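Local coordinates for protein Methylcobalamin\: coenzyme M methyltransferase (Methanosarcina mazei, PDB 4AY7) that probably transfers a methyl group from a methylated corrinoid to coenzyme M in methanogenesis, using a zinc ion on a TIM-barrel scaffold, at residues Ile139-Glu142 against Lys143-Pro146; Gly49-Trp52 against Pro53-His56. One frame throughout, in Å; residues are numbered along the deposited sequence.

Both contacts are local, each made within eight consecutive residues of one chain. Contact 2 comes first along the sequence, where the loop after helix 42-48 enters the short helix 54-57. Contact 1 follows at the C-terminal end of helix 130-144. Their centres lie about 20 Å apart, and their nearest atoms stay about 10 Å from each other. Helix 59-71 lies beside both: Leu67 touches contact 1 and Leu65 touches contact 2. Contact 1 is on the surface of the barrel, where helix 130-144 ends ahead of strand 150-155, away from the annotated sites. Contact 2 is partly buried and borders the substrate site: its Trp52 sits beside Gln38 and Gln103 of the coenzyme M site, which holds no coenzyme in this chain.

Contact 1 (Ile139-Glu142 against Lys143-Pro146); sequences IIRE and KVGP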
ATOM      1  N   ILE A 139     -13.380  -9.900 -10.192  1.00 24.16           N
ATOM      2  CA  ILE A 139     -12.895 -11.203 -10.692  1.00 24.11           C
ATOM      3  C   ILE A 139     -12.214 -12.004  -9.568  1.00 23.71           C
ATOM      4  O   ILE A 139     -12.424 -13.210  -9.444  1.00 23.92           O
ATOM      5  CB  ILE A 139     -11.899 -11.035 -11.792  1.00 24.14           C
ATOM      6  CG1 ILE A 139     -12.584 -10.392 -13.020  1.00 24.47           C
ATOM      7  CG2 ILE A 139     -11.287 -12.381 -12.223  1.00 24.15           C
ATOM      8  CD1 ILE A 139     -11.575 -10.082 -14.119  1.00 24.22           C
ATOM      9  N   ILE A 140     -11.349 -11.338  -8.802  1.00 22.79           N
ATOM     10  CA  ILE A 140     -10.688 -11.969  -7.606  1.00 22.69           C
ATOM     11  C   ILE A 140     -11.724 -12.504  -6.588  1.00 23.29           C
ATOM     12  O   ILE A 140     -11.730 -13.683  -6.285  1.00 24.09           O
ATOM     13  CB  ILE A 140      -9.723 -10.995  -6.915  1.00 21.88           C
ATOM     14  CG1 ILE A 140      -8.557 -10.734  -7.872  1.00 21.43           C
ATOM     15  CG2 ILE A 140      -9.306 -11.506  -5.503  1.00 20.98           C
ATOM     16  CD1 ILE A 140      -7.708  -9.520  -7.471  1.00 21.48           C
ATOM     17  N   ARG A 141     -12.672 -11.657  -6.194  1.00 23.74           N
ATOM     18  CA  ARG A 141     -13.745 -12.069  -5.308  1.00 24.60           C
ATOM     19  C   ARG A 141     -14.488 -13.286  -5.806  1.00 25.27           C
ATOM     20  O   ARG A 141     -14.750 -14.218  -5.055  1.00 24.80           O
ATOM     21  CB  ARG A 141     -14.752 -10.953  -5.052  1.00 24.88           C
ATOM     22  CG  ARG A 141     -15.881 -11.391  -4.127  1.00 26.15           C
ATOM     23  CD  ARG A 141     -15.410 -11.790  -2.707  1.00 25.97           C
ATOM     24  NE  ARG A 141     -14.826 -10.661  -1.986  1.00 25.55           N
ATOM     25  CZ  ARG A 141     -13.841 -10.746  -1.060  1.00 26.24           C
ATOM     26  NH1 ARG A 141     -13.260 -11.916  -0.771  1.00 26.64           N
ATOM     27  NH2 ARG A 141     -13.406  -9.650  -0.425  1.00 26.00           N
ATOM     28  N   GLU A 142     -14.826 -13.316  -7.076  1.00 26.32           N
ATOM     29  CA  GLU A 142     -15.581 -14.427  -7.571  1.00 27.77           C
ATOM     30  C   GLU A 142     -14.768 -15.698  -7.480  1.00 27.70           C
ATOM     31  O   GLU A 142     -15.332 -16.746  -7.261  1.00 27.88           O
ATOM     32  CB  GLU A 142     -16.035 -14.186  -9.034  1.00 28.74           C
ATOM     33  CG  GLU A 142     -16.882 -15.326  -9.565  1.00 30.91           C
ATOM     34  CD  GLU A 142     -17.647 -14.970 -10.839  1.00 31.81           C
ATOM     35  OE1 GLU A 142     -17.284 -13.971 -11.565  1.00 33.66           O
ATOM     36  OE2 GLU A 142     -18.614 -15.724 -11.124  1.00 32.32           O
ATOM     37  N   LYS A 143     -13.465 -15.616  -7.688  1.00 28.52           N
ATOM     38  CA  LYS A 143     -12.634 -16.825  -7.685  1.00 30.60           C
ATOM     39  C   LYS A 143     -12.317 -17.322  -6.278  1.00 30.01           C
ATOM     40  O   LYS A 143     -12.326 -18.525  -6.028  1.00 31.06           O
ATOM     41  CB  LYS A 143     -11.301 -16.625  -8.368  1.00 32.79           C
ATOM     42  CG  LYS A 143     -10.831 -17.941  -8.965  1.00 37.69           C
ATOM     43  CD  LYS A 143      -9.431 -18.327  -8.551  1.00 40.66           C
ATOM     44  CE  LYS A 143      -9.054 -19.686  -9.178  1.00 43.38           C
ATOM     45  NZ  LYS A 143      -7.616 -19.600  -9.601  1.00 45.90           N
ATOM     46  N   VAL A 144     -11.936 -16.428  -5.392  1.00 28.01           N
ATOM     47  CA  VAL A 144     -11.554 -16.855  -4.039  1.00 28.43           C
ATOM     48  C   VAL A 144     -12.706 -16.958  -3.031  1.00 28.78           C
ATOM     49  O   VAL A 144     -12.560 -17.601  -1.970  1.00 28.19           O
ATOM     50  CB  VAL A 144     -10.496 -15.929  -3.444  1.00 28.10           C
ATOM     51  CG1 VAL A 144      -9.297 -15.902  -4.344  1.00 27.33           C
ATOM     52  CG2 VAL A 144     -11.069 -14.520  -3.134  1.00 27.59           C
ATOM     53  N   GLY A 145     -13.847 -16.329  -3.327  1.00 28.65           N
ATOM     54  CA  GLY A 145     -14.961 -16.413  -2.414  1.00 29.87           C
ATOM     55  C   GLY A 145     -14.832 -15.465  -1.218  1.00 29.81           C
ATOM     56  O   GLY A 145     -13.916 -14.576  -1.171  1.00 28.01           O
ATOM     57  N   PRO A 146     -15.771 -15.592  -0.278  1.00 29.63           N
ATOM     58  CA  PRO A 146     -15.939 -14.578   0.721  1.00 29.84           C
ATOM     59  C   PRO A 146     -14.908 -14.647   1.842  1.00 30.08           C
ATOM     60  O   PRO A 146     -14.764 -13.661   2.554  1.00 30.07           O
ATOM     61  CB  PRO A 146     -17.358 -14.846   1.271  1.00 31.21           C
ATOM     62  CG  PRO A 146     -17.576 -16.307   1.044  1.00 31.82           C
ATOM     63  CD  PRO A 146     -16.787 -16.665  -0.181  1.00 31.71           C
TER
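Arg141 reaches forward along its own helix and takes hold of the backbone just past the helix end. Its NH1 donates to the carbonyl O of Gly145 at 2.8 Å, with the oxygen close to the guanidinium plane, at an edge. CG lies anti to the backbone N (chi1 180°), and bends at chi2 and chi3 turn the chain toward the helix's C-terminal end. Arg141 CD passes 3.5 Å from the same Gly145 O. A helical backbone bond joins the same two residues, Gly145 N to Arg141 O at 2.9 Å. Gly145, with positive phi, is the glycine that ends helix 130-144; a side chain there would jam against the preceding carbonyl. One residue earlier, Val144 N bonds almost straight to Ile140 O (2.9 Å), and Val144 CG2 rests 3.3 Å from that oxygen. Arg141 NH1 also bonds to Val148 O, while NH2 hydrogen-bonds to Gly203 O and forms a salt bridge with Asp205. A leucine in place of Arg141 would probably cost Asp205 this salt bridge and the Gly145 and Val148 carbonyls this donor. Lys143 pairs with Glu71 of helix 59-71. Ile140 and Val144 pack on Leu67 of that helix, and Ile140 also meets strands 78-80 and 150-155.

Contact 2 (Gly49-Trp52 against Pro53-His56); sequences GAPW and PEAH
His56 lies over one face of the Trp52 indole, with His56 CE1 3.4 Å above the plane and offset toward the rim. The two rings meet obliquely, with planes at 35°, and the centroid of the five-membered ring is 4.1 Å from that of the imidazole. His56 NE2 comes to 3.4 Å from Trp52 CG. Both side chains place CG anti to the carbonyl carbon, at chi1 -63° for Trp52 and -51° for His56; with these first torsions the imidazole lies across the indole face. Ala55 CB approaches the indole at its edge, 4.0 Å from Trp52 CD1. A cis peptide bond between Trp52 and Pro53 turns the chain from the loop after helix 42-48 into the weakly bonded helix 54-57 of this TIM-barrel, URO-D family fold. Pro51 O takes a hydrogen bond from Ala55 N (2.8 Å) across the turn. Glu54 bends at chi2, and its OE1 comes to 3.6 Å from CG of the Pro51 ring. Ala50 O is buried with no polar partner, and Ala55 CB lies 3.6 Å from it. Beyond the turn, Trp52 touches Gln38 and Gln103 of the coenzyme M site, and its ring meets that of Tyr82. Leu65 of helix 59-71 packs against Ala50, Trp52 and Ala55, while His56 touches Met97 and Pro104.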
ATOM      1  N   GLY A  49       1.746 -16.305 -17.230  1.00 30.29           N
ATOM      2  CA  GLY A  49       1.595 -15.475 -18.453  1.00 31.46           C
ATOM      3  C   GLY A  49       0.838 -14.163 -18.250  1.00 30.75           C
ATOM      4  O   GLY A  49       0.000 -13.727 -19.101  1.00 33.00           O
ATOM      5  N   ALA A  50       1.166 -13.478 -17.177  1.00 29.49           N
ATOM      6  CA  ALA A  50       0.548 -12.150 -16.893  1.00 29.61           C
ATOM      7  C   ALA A  50       1.670 -11.160 -16.633  1.00 29.26           C
ATOM      8  O   ALA A  50       1.813 -10.678 -15.482  1.00 29.84           O
ATOM      9  CB  ALA A  50      -0.366 -12.232 -15.687  1.00 26.89           C
ATOM     10  N   PRO A  51       2.474 -10.860 -17.670  1.00 29.02           N
ATOM     11  CA  PRO A  51       3.555  -9.889 -17.456  1.00 28.71           C
ATOM     12  C   PRO A  51       3.050  -8.438 -17.287  1.00 28.21           C
ATOM     13  O   PRO A  51       2.016  -8.081 -17.819  1.00 28.27           O
ATOM     14  CB  PRO A  51       4.359  -9.993 -18.726  1.00 29.64           C
ATOM     15  CG  PRO A  51       3.330 -10.282 -19.773  1.00 29.83           C
ATOM     16  CD  PRO A  51       2.403 -11.267 -19.086  1.00 30.33           C
ATOM     17  N   TRP A  52       3.852  -7.629 -16.619  1.00 26.59           N
ATOM     18  CA  TRP A  52       3.791  -6.181 -16.797  1.00 25.51           C
ATOM     19  C   TRP A  52       4.362  -5.910 -18.160  1.00 26.14           C
ATOM     20  O   TRP A  52       5.284  -6.614 -18.630  1.00 26.84           O
ATOM     21  CB  TRP A  52       4.684  -5.467 -15.794  1.00 24.04           C
ATOM     22  CG  TRP A  52       4.340  -5.624 -14.315  1.00 23.05           C
ATOM     23  CD1 TRP A  52       3.217  -6.247 -13.740  1.00 22.36           C
ATOM     24  CD2 TRP A  52       5.118  -5.116 -13.196  1.00 22.52           C
ATOM     25  NE1 TRP A  52       3.253  -6.140 -12.377  1.00 22.51           N
ATOM     26  CE2 TRP A  52       4.389  -5.498 -11.976  1.00 21.72           C
ATOM     27  CE3 TRP A  52       6.333  -4.449 -13.074  1.00 22.41           C
ATOM     28  CZ2 TRP A  52       4.858  -5.226 -10.745  1.00 21.58           C
ATOM     29  CZ3 TRP A  52       6.809  -4.186 -11.788  1.00 22.75           C
ATOM     30  CH2 TRP A  52       6.052  -4.505 -10.649  1.00 21.79           C
ATOM     31  N   PRO A  53       3.875  -4.855 -18.827  1.00 25.68           N
ATOM     32  CA  PRO A  53       2.849  -3.910 -18.424  1.00 24.89           C
ATOM     33  C   PRO A  53       1.416  -4.336 -18.644  1.00 25.11           C
ATOM     34  O   PRO A  53       0.519  -3.687 -18.113  1.00 25.19           O
ATOM     35  CB  PRO A  53       3.132  -2.691 -19.311  1.00 24.57           C
ATOM     36  CG  PRO A  53       3.793  -3.232 -20.484  1.00 25.94           C
ATOM     37  CD  PRO A  53       4.646  -4.362 -19.980  1.00 25.91           C
ATOM     38  N   GLU A  54       1.181  -5.395 -19.398  1.00 25.72           N
ATOM     39  CA  GLU A  54      -0.164  -5.820 -19.691  1.00 27.51           C
ATOM     40  C   GLU A  54      -0.998  -6.137 -18.518  1.00 26.74           C
ATOM     41  O   GLU A  54      -2.224  -5.917 -18.577  1.00 27.67           O
ATOM     42  CB  GLU A  54      -0.174  -7.066 -20.592  1.00 31.37           C
ATOM     43  CG  GLU A  54       0.372  -6.788 -21.995  1.00 35.31           C
ATOM     44  CD  GLU A  54       1.825  -7.290 -22.140  1.00 39.99           C
ATOM     45  OE1 GLU A  54       2.694  -7.000 -21.221  1.00 39.04           O
ATOM     46  OE2 GLU A  54       2.082  -8.013 -23.150  1.00 41.96           O
ATOM     47  N   ALA A  55      -0.384  -6.690 -17.462  1.00 25.19           N
ATOM     48  CA  ALA A  55      -1.061  -6.906 -16.171  1.00 24.46           C
ATOM     49  C   ALA A  55      -1.528  -5.580 -15.505  1.00 23.66           C
ATOM     50  O   ALA A  55      -2.245  -5.662 -14.503  1.00 24.01           O
ATOM     51  CB  ALA A  55      -0.219  -7.701 -15.169  1.00 23.96           C
ATOM     52  N   HIS A  56      -1.053  -4.427 -15.974  1.00 22.63           N
ATOM     53  CA  HIS A  56      -1.558  -3.146 -15.471  1.00 21.75           C
ATOM     54  C   HIS A  56      -2.805  -2.704 -16.186  1.00 22.37           C
ATOM     55  O   HIS A  56      -3.572  -1.898 -15.681  1.00 22.21           O
ATOM     56  CB  HIS A  56      -0.519  -2.064 -15.576  1.00 21.12           C
ATOM     57  CG  HIS A  56       0.852  -2.380 -14.997  1.00 20.10           C
ATOM     58  ND1 HIS A  56       1.081  -2.794 -13.709  1.00 20.08           N
ATOM     59  CD2 HIS A  56       2.097  -2.145 -15.556  1.00 20.05           C
ATOM     60  CE1 HIS A  56       2.392  -2.834 -13.479  1.00 19.38           C
ATOM     61  NE2 HIS A  56       3.028  -2.486 -14.652  1.00 20.28           N
TER